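Local coordinates for alpha-galactosidase (Umbelopsis vinacea, PDB 3A5V), which probably hydrolyses terminal alpha-galactosyl residues from sugars as a tetrameric glycoside hydrolase of family 27, at residues T117-G122 / T157-L162; D30-I35 / H84-K89; A262-P267 / S300-I305. All coordinates share one frame; numbering follows the deposited sequence.

Contact 1. Residues T117-G122 / T157-L162; sequences TWAKWG and TGRPML. With NAG (2-acetamido-2-deoxy-beta-D-glucopyranose), chain B.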
loop_
_atom_site.group_PDB
_atom_site.type_symbol
_atom_site.label_atom_id
_atom_site.label_comp_id
_atom_site.label_asym_id
_atom_site.label_seq_id
_atom_site.Cartn_x
_atom_site.Cartn_y
_atom_site.Cartn_z
ATOM N N THR A 117 8.150 7.300 -37.423
ATOM C CA THR A 117 7.322 6.559 -38.381
ATOM C C THR A 117 5.884 7.097 -38.415
ATOM O O THR A 117 5.343 7.382 -39.479
ATOM C CB THR A 117 7.332 5.044 -38.056
ATOM O OG1 THR A 117 8.679 4.574 -38.121
ATOM C CG2 THR A 117 6.459 4.224 -39.020
ATOM N N TRP A 118 5.276 7.265 -37.244
ATOM C CA TRP A 118 3.880 7.692 -37.181
ATOM C C TRP A 118 3.702 9.104 -37.758
ATOM O O TRP A 118 2.753 9.358 -38.507
ATOM C CB TRP A 118 3.358 7.584 -35.734
ATOM C CG TRP A 118 3.456 6.167 -35.194
ATOM C CD1 TRP A 118 3.343 5.005 -35.909
ATOM C CD2 TRP A 118 3.700 5.779 -33.838
ATOM N NE1 TRP A 118 3.489 3.920 -35.085
ATOM C CE2 TRP A 118 3.712 4.365 -33.806
ATOM C CE3 TRP A 118 3.921 6.493 -32.647
ATOM C CZ2 TRP A 118 3.932 3.642 -32.628
ATOM C CZ3 TRP A 118 4.146 5.765 -31.464
ATOM C CH2 TRP A 118 4.157 4.358 -31.474
ATOM N N ALA A 119 4.643 9.997 -37.443
ATOM C CA ALA A 119 4.623 11.370 -37.984
ATOM C C ALA A 119 4.709 11.378 -39.523
ATOM O O ALA A 119 3.988 12.120 -40.190
ATOM C CB ALA A 119 5.736 12.201 -37.377
ATOM N N LYS A 120 5.571 10.524 -40.065
ATOM C CA LYS A 120 5.724 10.352 -41.514
ATOM C C LYS A 120 4.414 9.874 -42.145
ATOM O O LYS A 120 4.033 10.310 -43.239
ATOM C CB LYS A 120 6.854 9.349 -41.793
ATOM C CG LYS A 120 7.012 8.917 -43.252
ATOM C CD LYS A 120 8.024 7.759 -43.363
ATOM C CE LYS A 120 8.387 7.451 -44.814
ATOM N NZ LYS A 120 9.544 6.484 -44.894
ATOM N N TRP A 121 3.714 8.988 -41.437
ATOM C CA TRP A 121 2.432 8.492 -41.905
ATOM C C TRP A 121 1.302 9.514 -41.834
ATOM O O TRP A 121 0.251 9.302 -42.441
ATOM C CB TRP A 121 2.015 7.240 -41.132
ATOM C CG TRP A 121 2.848 6.015 -41.384
ATOM C CD1 TRP A 121 3.742 5.805 -42.405
ATOM C CD2 TRP A 121 2.842 4.817 -40.601
ATOM N NE1 TRP A 121 4.297 4.543 -42.292
ATOM C CE2 TRP A 121 3.751 3.915 -41.201
ATOM C CE3 TRP A 121 2.149 4.416 -39.445
ATOM C CZ2 TRP A 121 3.986 2.632 -40.683
ATOM C CZ3 TRP A 121 2.381 3.136 -38.935
ATOM C CH2 TRP A 121 3.293 2.265 -39.558
ATOM N N GLY A 122 1.509 10.605 -41.098
ATOM C CA GLY A 122 0.459 11.607 -40.879
ATOM C C GLY A 122 -0.451 11.353 -39.672
ATOM O O GLY A 122 -1.541 11.910 -39.582
ATOM N N THR A 157 9.261 15.078 -33.305
ATOM C CA THR A 157 8.909 14.926 -34.726
ATOM C C THR A 157 8.447 16.253 -35.317
ATOM O O THR A 157 8.407 16.407 -36.530
ATOM C CB THR A 157 7.757 13.922 -34.935
ATOM O OG1 THR A 157 6.543 14.492 -34.426
ATOM C CG2 THR A 157 8.043 12.601 -34.224
ATOM N N GLY A 158 8.059 17.188 -34.459
ATOM C CA GLY A 158 7.466 18.433 -34.908
ATOM C C GLY A 158 6.008 18.318 -35.334
ATOM O O GLY A 158 5.377 19.327 -35.614
ATOM N N ARG A 159 5.460 17.100 -35.383
ATOM C CA ARG A 159 4.061 16.935 -35.752
ATOM C C ARG A 159 3.180 16.876 -34.491
ATOM O O ARG A 159 3.415 16.030 -33.612
ATOM C CB ARG A 159 3.839 15.677 -36.609
ATOM C CG ARG A 159 2.385 15.533 -37.048
ATOM C CD ARG A 159 2.092 14.299 -37.919
ATOM N NE ARG A 159 0.702 14.357 -38.376
ATOM C CZ ARG A 159 0.286 15.014 -39.467
ATOM N NH1 ARG A 159 1.157 15.665 -40.221
ATOM N NH2 ARG A 159 -0.997 15.038 -39.802
ATOM N N PRO A 160 2.162 17.752 -34.407
ATOM C CA PRO A 160 1.213 17.649 -33.280
ATOM C C PRO A 160 0.481 16.297 -33.274
ATOM O O PRO A 160 -0.206 15.945 -34.245
ATOM C CB PRO A 160 0.224 18.785 -33.544
ATOM C CG PRO A 160 1.016 19.779 -34.432
ATOM C CD PRO A 160 1.820 18.863 -35.315
ATOM N N MET A 161 0.655 15.537 -32.192
ATOM C CA MET A 161 -0.020 14.248 -32.038
ATOM C C MET A 161 -0.620 14.161 -30.631
ATOM O O MET A 161 0.099 14.290 -29.632
ATOM C CB MET A 161 0.957 13.087 -32.296
ATOM C CG MET A 161 1.457 13.025 -33.745
ATOM S SD MET A 161 2.574 11.662 -34.142
ATOM C CE MET A 161 4.096 12.466 -33.741
ATOM N N LEU A 162 -1.931 13.965 -30.556
ATOM C CA LEU A 162 -2.607 13.871 -29.263
ATOM C C LEU A 162 -2.113 12.621 -28.523
ATOM O O LEU A 162 -2.189 11.522 -29.038
ATOM C CB LEU A 162 -4.138 13.823 -29.475
ATOM C CG LEU A 162 -5.001 14.090 -28.230
ATOM C CD1 LEU A 162 -6.371 14.638 -28.608
ATOM C CD2 LEU A 162 -5.115 12.826 -27.350
HETATM C C1 NAG B . 6.642 20.303 -28.011
HETATM C C2 NAG B . 5.364 20.755 -28.736
HETATM C C3 NAG B . 5.133 22.265 -28.602
HETATM C C4 NAG B . 5.297 22.766 -27.162
HETATM C C5 NAG B . 6.593 22.210 -26.563
HETATM C C6 NAG B . 6.802 22.569 -25.093
HETATM C C7 NAG B . 4.794 19.312 -30.661
HETATM C C8 NAG B . 4.948 19.121 -32.146
HETATM N N2 NAG B . 5.392 20.398 -30.152
HETATM O O3 NAG B . 3.846 22.618 -29.087
HETATM O O4 NAG B . 5.363 24.179 -27.201
HETATM O O5 NAG B . 6.618 20.795 -26.677
HETATM O O6 NAG B . 5.619 22.257 -24.384
HETATM O O7 NAG B . 4.139 18.497 -29.991
#
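A119 meets T157, R159 and M161 where two helix-to-strand (alpha-to-beta) connections of a (beta/alpha)8 barrel lie side by side: helix 111-121 ends here, and the loop after helix 140-156 passes by on its way to strand 162-165. The tight part centres on one methyl group. A119 CB stands 3.6 Å from T157 CB and has M161 CE at 4.0 Å, while the bend in the methionine chain at chi3 (-89°) turns CE toward the alanine. W118 CB adds a looser touch on M161 SD. T157 OG1 binds the R159 backbone N at 3.0 Å in an ST turn and is also hydrogen-bonded to L154 O, in the last turn of its own helix 140-156.

The outward side differs. G158 and P160 are exposed, and the acetamido methyl C8 of a protein-attached glycan lies 3.5 Å from G158 C. R159 runs back across the helix end, where G122 closes a Schellman motif. Its extended chain, CG trans to the backbone N (chi1 -177°), carries the guanidinium to I123 O through NE and to D124 in a salt bridge through NH2. G122 CA sits 3.6 Å above the guanidinium plane, over its centre.

Contact 2. Residues D30-I35 / H84-K89; sequences DAAKAI and HNLGLK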
loop_
_atom_site.group_PDB
_atom_site.type_symbol
_atom_site.label_atom_id
_atom_site.label_comp_id
_atom_site.label_asym_id
_atom_site.label_seq_id
_atom_site.Cartn_x
_atom_site.Cartn_y
_atom_site.Cartn_z
ATOM N N ASP A 30 -14.350 2.157 -44.585
ATOM C CA ASP A 30 -15.814 2.126 -44.521
ATOM C C ASP A 30 -16.373 2.752 -43.237
ATOM O O ASP A 30 -17.407 3.418 -43.264
ATOM C CB ASP A 30 -16.346 0.703 -44.647
ATOM C CG ASP A 30 -16.213 0.146 -46.050
ATOM O OD1 ASP A 30 -15.906 0.922 -46.980
ATOM O OD2 ASP A 30 -16.416 -1.086 -46.219
ATOM N N ALA A 31 -15.695 2.523 -42.113
ATOM C CA ALA A 31 -16.113 3.131 -40.839
ATOM C C ALA A 31 -15.929 4.662 -40.872
ATOM O O ALA A 31 -16.798 5.392 -40.394
ATOM C CB ALA A 31 -15.350 2.532 -39.697
ATOM N N ALA A 32 -14.808 5.134 -41.430
ATOM C CA ALA A 32 -14.544 6.583 -41.531
ATOM C C ALA A 32 -15.610 7.262 -42.389
ATOM O O ALA A 32 -16.071 8.364 -42.055
ATOM C CB ALA A 32 -13.139 6.861 -42.081
ATOM N N LYS A 33 -16.011 6.597 -43.482
ATOM C CA LYS A 33 -17.063 7.126 -44.361
ATOM C C LYS A 33 -18.423 7.134 -43.681
ATOM O O LYS A 33 -19.205 8.063 -43.864
ATOM C CB LYS A 33 -17.091 6.365 -45.700
ATOM C CG LYS A 33 -15.837 6.694 -46.546
ATOM C CD LYS A 33 -15.747 5.918 -47.878
ATOM C CE LYS A 33 -14.380 6.237 -48.526
ATOM N NZ LYS A 33 -14.180 5.510 -49.808
ATOM N N ALA A 34 -18.699 6.110 -42.877
ATOM C CA ALA A 34 -19.919 6.077 -42.064
ATOM C C ALA A 34 -19.936 7.181 -40.980
ATOM O O ALA A 34 -20.957 7.838 -40.770
ATOM C CB ALA A 34 -20.084 4.677 -41.434
ATOM N N ILE A 35 -18.804 7.370 -40.295
ATOM C CA ILE A 35 -18.622 8.469 -39.335
ATOM C C ILE A 35 -18.932 9.829 -39.985
ATOM O O ILE A 35 -19.705 10.614 -39.430
ATOM C CB ILE A 35 -17.216 8.421 -38.675
ATOM C CG1 ILE A 35 -17.127 7.241 -37.690
ATOM C CG2 ILE A 35 -16.868 9.752 -37.918
ATOM C CD1 ILE A 35 -15.686 6.819 -37.345
ATOM N N HIS A 84 -7.762 11.799 -43.775
ATOM C CA HIS A 84 -7.609 13.252 -43.854
ATOM C C HIS A 84 -8.548 13.895 -44.890
ATOM O O HIS A 84 -9.154 14.935 -44.608
ATOM C CB HIS A 84 -6.151 13.638 -44.101
ATOM C CG HIS A 84 -5.253 13.417 -42.913
ATOM N ND1 HIS A 84 -3.880 13.403 -43.012
ATOM C CD2 HIS A 84 -5.541 13.194 -41.605
ATOM C CE1 HIS A 84 -3.356 13.208 -41.809
ATOM N NE2 HIS A 84 -4.342 13.077 -40.938
ATOM N N ASN A 85 -8.685 13.262 -46.055
ATOM C CA ASN A 85 -9.601 13.731 -47.119
ATOM C C ASN A 85 -11.063 13.789 -46.702
ATOM O O ASN A 85 -11.841 14.565 -47.246
ATOM C CB ASN A 85 -9.463 12.858 -48.372
ATOM C CG ASN A 85 -8.227 13.202 -49.180
ATOM O OD1 ASN A 85 -7.608 14.245 -48.965
ATOM N ND2 ASN A 85 -7.855 12.320 -50.115
ATOM N N LEU A 86 -11.429 12.979 -45.710
ATOM C CA LEU A 86 -12.795 12.989 -45.202
ATOM C C LEU A 86 -12.988 14.072 -44.146
ATOM O O LEU A 86 -14.100 14.249 -43.639
ATOM C CB LEU A 86 -13.158 11.609 -44.618
ATOM C CG LEU A 86 -13.302 10.469 -45.619
ATOM C CD1 LEU A 86 -13.183 9.128 -44.938
ATOM C CD2 LEU A 86 -14.667 10.605 -46.306
ATOM N N GLY A 87 -11.916 14.797 -43.830
ATOM C CA GLY A 87 -11.978 15.847 -42.799
ATOM C C GLY A 87 -11.849 15.230 -41.402
ATOM O O GLY A 87 -12.314 15.794 -40.418
ATOM N N LEU A 88 -11.220 14.061 -41.336
ATOM C CA LEU A 88 -11.055 13.332 -40.079
ATOM C C LEU A 88 -9.583 13.266 -39.700
ATOM O O LEU A 88 -8.709 13.522 -40.537
ATOM C CB LEU A 88 -11.643 11.918 -40.216
ATOM C CG LEU A 88 -13.174 11.846 -40.388
ATOM C CD1 LEU A 88 -13.608 10.486 -40.922
ATOM C CD2 LEU A 88 -13.929 12.182 -39.072
ATOM N N LYS A 89 -9.298 12.920 -38.444
ATOM C CA LYS A 89 -7.921 12.721 -38.008
ATOM C C LYS A 89 -7.657 11.238 -37.720
ATOM O O LYS A 89 -8.594 10.501 -37.418
ATOM C CB LYS A 89 -7.630 13.600 -36.786
ATOM C CG LYS A 89 -7.451 15.093 -37.132
ATOM C CD LYS A 89 -7.394 15.945 -35.862
ATOM C CE LYS A 89 -7.423 17.448 -36.156
ATOM N NZ LYS A 89 -6.200 17.798 -36.913
#
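Where A32 and K33 meet L86 and L88, every touching side chain is aliphatic at the point of contact and no ring face is used. The flat group nearby is the H84 imidazole, whose CD2 edge has L88 O in its plane at 3.4 Å; its NE2 is hydrogen-bonded to D124. L86 presents the branch CD1 to A32 CB at 3.6 Å. The same methyl carbon of A32 also meets L88 CD1 at 3.8 Å, so one small side chain fits against both leucines. L88 CD1 lies closer still to the backbone, 3.4 Å from A32 O, and its other branch, CD2, passes at an oblique angle to I35 and touches CG2 at 4.0 Å.

In the (beta/alpha)8 barrel these are neighbouring outer helices: helix 25-38 packs against the Schellman-type end of helix 76-85, where G87 with positive phi turns the chain toward strand 89-95. V48 of strand 47-49 lies beneath, touched by A32, I35 and L88. K33 borders the exposed side. Its CB points off the contact, yet CG comes within 3.9 Å of L86 CD1, and the two side chains cross at about a right angle. Beyond CG the lysine chain runs extended, carrying NZ away from the leucine.

Contact 3. Residues A262-P267 / S300-I305; sequences AALKSP and SPANRI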
loop_
_atom_site.group_PDB
_atom_site.type_symbol
_atom_site.label_atom_id
_atom_site.label_comp_id
_atom_site.label_asym_id
_atom_site.label_seq_id
_atom_site.Cartn_x
_atom_site.Cartn_y
_atom_site.Cartn_z
ATOM N N ALA A 262 -19.627 12.034 -20.316
ATOM C CA ALA A 262 -19.685 13.397 -20.864
ATOM C C ALA A 262 -19.450 14.453 -19.763
ATOM O O ALA A 262 -18.625 15.352 -19.907
ATOM C CB ALA A 262 -21.044 13.632 -21.565
ATOM N N ALA A 263 -20.178 14.341 -18.660
ATOM C CA ALA A 263 -20.120 15.369 -17.591
ATOM C C ALA A 263 -18.827 15.373 -16.772
ATOM O O ALA A 263 -18.487 16.381 -16.157
ATOM C CB ALA A 263 -21.361 15.234 -16.645
ATOM N N LEU A 264 -18.120 14.246 -16.744
ATOM C CA LEU A 264 -16.827 14.179 -16.086
ATOM C C LEU A 264 -15.667 14.548 -17.027
ATOM O O LEU A 264 -14.499 14.454 -16.640
ATOM C CB LEU A 264 -16.606 12.804 -15.392
ATOM C CG LEU A 264 -17.065 12.779 -13.911
ATOM C CD1 LEU A 264 -18.536 13.266 -13.725
ATOM C CD2 LEU A 264 -16.915 11.359 -13.298
ATOM N N LYS A 265 -16.016 15.028 -18.226
ATOM C CA LYS A 265 -15.046 15.476 -19.232
ATOM C C LYS A 265 -14.074 14.351 -19.612
ATOM O O LYS A 265 -12.876 14.581 -19.793
ATOM C CB LYS A 265 -14.310 16.756 -18.780
ATOM C CG LYS A 265 -14.928 18.104 -19.275
ATOM C CD LYS A 265 -16.338 18.382 -18.762
ATOM C CE LYS A 265 -16.711 19.851 -19.004
ATOM N NZ LYS A 265 -18.077 20.196 -18.517
ATOM N N SER A 266 -14.586 13.123 -19.699
ATOM C CA SER A 266 -13.820 12.032 -20.320
ATOM C C SER A 266 -13.732 12.297 -21.830
ATOM O O SER A 266 -14.683 12.852 -22.427
ATOM C CB SER A 266 -14.514 10.681 -20.090
ATOM O OG SER A 266 -13.785 9.599 -20.679
ATOM N N PRO A 267 -12.618 11.876 -22.461
ATOM C CA PRO A 267 -12.708 11.648 -23.904
ATOM C C PRO A 267 -13.955 10.813 -24.200
ATOM O O PRO A 267 -14.317 9.914 -23.399
ATOM C CB PRO A 267 -11.463 10.804 -24.209
ATOM C CG PRO A 267 -10.465 11.171 -23.159
ATOM C CD PRO A 267 -11.272 11.584 -21.925
ATOM N N SER A 300 -14.598 21.995 -16.803
ATOM C CA SER A 300 -14.674 21.525 -15.431
ATOM C C SER A 300 -15.518 20.254 -15.350
ATOM O O SER A 300 -16.670 20.275 -15.770
ATOM C CB SER A 300 -15.334 22.620 -14.582
ATOM O OG SER A 300 -15.202 22.331 -13.212
ATOM N N PRO A 301 -14.959 19.147 -14.810
ATOM C CA PRO A 301 -15.817 17.989 -14.550
ATOM C C PRO A 301 -16.894 18.311 -13.507
ATOM O O PRO A 301 -16.666 19.132 -12.600
ATOM C CB PRO A 301 -14.848 16.942 -13.954
ATOM C CG PRO A 301 -13.500 17.345 -14.421
ATOM C CD PRO A 301 -13.550 18.875 -14.459
ATOM N N ALA A 302 -18.046 17.652 -13.611
ATOM C CA ALA A 302 -19.046 17.740 -12.537
ATOM C C ALA A 302 -18.510 16.973 -11.321
ATOM O O ALA A 302 -17.798 15.977 -11.493
ATOM C CB ALA A 302 -20.412 17.167 -13.000
ATOM N N ASN A 303 -18.837 17.444 -10.112
ATOM C CA ASN A 303 -18.417 16.794 -8.862
ATOM C C ASN A 303 -19.536 15.947 -8.266
ATOM O O ASN A 303 -20.698 16.328 -8.372
ATOM C CB ASN A 303 -18.002 17.856 -7.813
ATOM C CG ASN A 303 -16.908 18.775 -8.324
ATOM O OD1 ASN A 303 -17.057 20.012 -8.367
ATOM N ND2 ASN A 303 -15.818 18.182 -8.742
ATOM N N ARG A 304 -19.199 14.821 -7.622
ATOM C CA ARG A 304 -20.223 14.047 -6.915
ATOM C C ARG A 304 -20.472 14.677 -5.524
ATOM O O ARG A 304 -19.602 14.655 -4.650
ATOM C CB ARG A 304 -19.858 12.550 -6.810
ATOM C CG ARG A 304 -20.977 11.687 -6.188
ATOM C CD ARG A 304 -20.823 10.204 -6.512
ATOM N NE ARG A 304 -19.870 9.509 -5.643
ATOM C CZ ARG A 304 -19.428 8.262 -5.852
ATOM N NH1 ARG A 304 -19.812 7.566 -6.924
ATOM N NH2 ARG A 304 -18.564 7.724 -5.004
ATOM N N ILE A 305 -21.661 15.228 -5.341
ATOM C CA ILE A 305 -22.022 16.003 -4.152
ATOM C C ILE A 305 -22.401 15.086 -2.982
ATOM O O ILE A 305 -21.986 15.327 -1.849
ATOM C CB ILE A 305 -23.196 16.977 -4.463
ATOM C CG1 ILE A 305 -22.803 17.911 -5.612
ATOM C CG2 ILE A 305 -23.615 17.795 -3.203
ATOM C CD1 ILE A 305 -21.428 18.615 -5.410
HETATM O O HOH W 1 -17.529 22.853 -17.687
#
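K265, a buried lysine with positive phi (58°), reaches across to the main chain of S300 from the C-prime position just past the end of a helix. Glycine often fills this place in a Schellman motif; here a long cationic side chain does so. The bend at chi2 (63°) folds the chain early, after which CD, CE and NZ run out extended. NZ donates to S300 O at 3.1 Å, coming from above the carbonyl plane rather than along a lone pair. It also donates to V293 O and, at 2.8 Å, to a water that in turn accepts from S300 N at 3.2 Å. Three acceptors thus surround the ammonium group, which probably offsets much of the cost of burying its charge.

The second grip is backbone to backbone. A302 N gives a nearly straight bond to A263 O (2.9 Å, 168° at the hydrogen), using a carbonyl from the last turn of helix 251-263; P301 CA makes a CH...O contact with the same oxygen.

These bonds join two domains. Segment 262-267 is the turn from helix 251-263 into strand 268-270, the eighth of the (beta/alpha)8 barrel, and segment 300-305 enters strand 303-308, at the edge of the C-terminal antiparallel beta sheet. Across the seam A263 touches I326 of strand 322-329, while A302 packs on V324 of the same strand from within the C-terminal domain. Farther on, in strand 303-308, I305 O is hydrogen-bonded to R196 of a second subunit.

Van der Waals contacts, some of them carbon against carbonyl oxygen, flank these bonds. P301 CB rests 3.7 Å from L264 O, with the ring carbon CG close behind. L264 CD1 approaches A302 O to 3.6 Å, and A263 CB makes an apolar contact with A302 CB at 4.2 Å.

How the contacts relate
Contacts 1 and 2 belong to the outer layer of the same barrel and touch each other: G122 O and R159 NH2 of contact 1 both pack on H84 CE1 of contact 2, and D124 is a partner of R159 and H84 alike. Contact 2 is the more buried of the two and has no hydrogen bond across its segments, its side chains meeting through aliphatic carbons; contact 1 mixes a methyl core with an arginine and borders a glycan. Contact 3 lies beyond the chain's centre, about 28 Å from contact 2 and 30 Å from contact 1, centre to centre. Buried at the domain seam, it alone has clear hydrogen bonds between its segments.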